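Local coordinates for protein 4-methyl-5(B-hydroxyethyl)-thiazole monophosphate biosynthesis enzyme (PDB 3OT1) that is of unknown function, but belongs to the DJ-1/PfpI family and may take part in thiazole monophosphate biosynthesis, at residues A[184-187]-A[188-192]. Residues are numbered along the deposited sequence; the frame is centred on the assembly and turned at random. Where two conformers were deposited one is given.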
loop_
_atom_site.group_PDB
_atom_site.type_symbol
_atom_site.label_atom_id
_atom_site.label_comp_id
_atom_site.label_asym_id
_atom_site.label_seq_id
_atom_site.Cartn_x
_atom_site.Cartn_y
_atom_site.Cartn_z
ATOM N N GLN A 184 2.627 18.084 -2.568
ATOM C CA GLN A 184 1.620 18.221 -3.634
ATOM C C GLN A 184 2.106 17.605 -4.935
ATOM O O GLN A 184 1.329 16.951 -5.646
ATOM C CB GLN A 184 1.277 19.679 -3.872
ATOM C CG GLN A 184 0.529 20.323 -2.733
ATOM C CD GLN A 184 0.405 21.837 -2.931
ATOM O OE1 GLN A 184 1.383 22.524 -3.270
ATOM N NE2 GLN A 184 -0.785 22.355 -2.733
ATOM N N HIS A 185 3.375 17.811 -5.272
ATOM C CA HIS A 185 3.915 17.268 -6.494
ATOM C C HIS A 185 3.968 15.755 -6.443
ATOM O O HIS A 185 3.712 15.107 -7.455
ATOM C CB HIS A 185 5.303 17.857 -6.784
ATOM C CG HIS A 185 5.268 19.245 -7.356
ATOM N ND1 HIS A 185 5.488 19.505 -8.691
ATOM C CD2 HIS A 185 4.985 20.439 -6.785
ATOM C CE1 HIS A 185 5.402 20.804 -8.903
ATOM N NE2 HIS A 185 5.082 21.394 -7.769
ATOM N N VAL A 186 4.278 15.177 -5.281
ATOM C CA VAL A 186 4.307 13.731 -5.122
ATOM C C VAL A 186 2.882 13.159 -5.136
ATOM O O VAL A 186 2.627 12.081 -5.679
ATOM C CB VAL A 186 5.079 13.356 -3.829
ATOM C CG1 VAL A 186 4.915 11.858 -3.485
ATOM C CG2 VAL A 186 6.542 13.746 -3.984
ATOM N N ALA A 187 1.944 13.885 -4.542
ATOM C CA ALA A 187 0.565 13.413 -4.477
ATOM C C ALA A 187 -0.137 13.363 -5.825
ATOM O O ALA A 187 -0.965 12.491 -6.056
ATOM C CB ALA A 187 -0.261 14.294 -3.511
ATOM N N ALA A 188 0.150 14.290 -6.714
ATOM C CA ALA A 188 -0.649 14.429 -7.921
ATOM C C ALA A 188 -0.731 13.114 -8.728
ATOM O O ALA A 188 -1.835 12.670 -9.092
ATOM C CB ALA A 188 -0.122 15.600 -8.774
ATOM N N PRO A 189 0.398 12.441 -8.987
ATOM C CA PRO A 189 0.331 11.161 -9.738
ATOM C C PRO A 189 -0.278 9.983 -9.044
ATOM O O PRO A 189 -0.411 8.909 -9.637
ATOM C CB PRO A 189 1.808 10.802 -9.943
ATOM C CG PRO A 189 2.531 12.006 -9.719
ATOM C CD PRO A 189 1.787 12.850 -8.758
HETATM N N MSE A 190 -0.675 10.143 -7.831
HETATM C CA MSE A 190 -1.028 8.983 -7.153
HETATM C C MSE A 190 -2.538 8.706 -7.247
HETATM O O MSE A 190 -2.966 7.655 -6.821
HETATM C CB MSE A 190 -0.415 9.079 -5.780
HETATM C CG MSE A 190 1.086 9.340 -5.887
HETATM SE SE MSE A 190 1.872 9.321 -4.159
HETATM C CE MSE A 190 1.808 7.425 -3.815
ATOM N N VAL A 191 -3.320 9.604 -7.866
ATOM C CA VAL A 191 -4.776 9.413 -8.084
ATOM C C VAL A 191 -5.475 9.235 -6.735
ATOM O O VAL A 191 -6.307 8.352 -6.528
ATOM C CB VAL A 191 -5.140 8.284 -9.108
ATOM C CG1 VAL A 191 -6.527 8.523 -9.653
ATOM C CG2 VAL A 191 -4.114 8.242 -10.248
ATOM N N LEU A 192 -5.130 10.122 -5.796
ATOM C CA LEU A 192 -5.881 10.251 -4.552
ATOM C C LEU A 192 -7.329 10.573 -4.868
ATOM O O LEU A 192 -7.634 11.141 -5.906
ATOM C CB LEU A 192 -5.330 11.394 -3.689
ATOM C CG LEU A 192 -4.091 11.125 -2.841
ATOM C CD1 LEU A 192 -2.850 10.884 -3.669
ATOM C CD2 LEU A 192 -3.902 12.289 -1.876
HETATM O O HOH W 1 -3.735 12.484 -6.580
#
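A187 and M190 meet through the backbone where a helix gives way to a 3-10 turn. M190 N donates to A187 O at 3.0 Å. The N-H points well at the oxygen (162°), but the donor stands above the carbonyl plane, 49° out of it. A water donates a second bond to A187 O, at 2.8 Å. The same water accepts from L192 N and so ties the last turn to the chain that leaves it. L192 also touches this oxygen, its CD1 lying 3.4 Å from A187 O.

A188 is joined to the turn before it. Its N donates to Q184 O at 3.1 Å. This is the last i to i+4 bond within the stretch. P189 follows and has no N-H to give. Its CD packs instead against two carbonyls, 3.2 Å from H185 O and 3.3 Å from V186 O. Helix 180-187 thus tightens into the 3-10 segment 188-190, and a short loop then leads to helix 194-201. In this DJ-1 superfamily fold the segment lies near the C-terminal end of the chain, far from the centre of its own chain, where it meets a neighbouring chain.

V186 and M190, a selenomethionine, lie side by side and point the same way. V186 CG1 is anti to the backbone N (chi1 170°), and it comes within 4.0 Å of M190 SE. M190 CG also lies against the backbone, 3.2 Å from V186 O. Both side chains also touch R34 of helix 22-34. V186 and L192 both rest on L171 of helix 166-178, while A187 turns to L197 and L200 of helix 194-201. The P189 and L192 carbonyl oxygens accept hydrogen bonds from side chains of a neighbouring chain in the assembly.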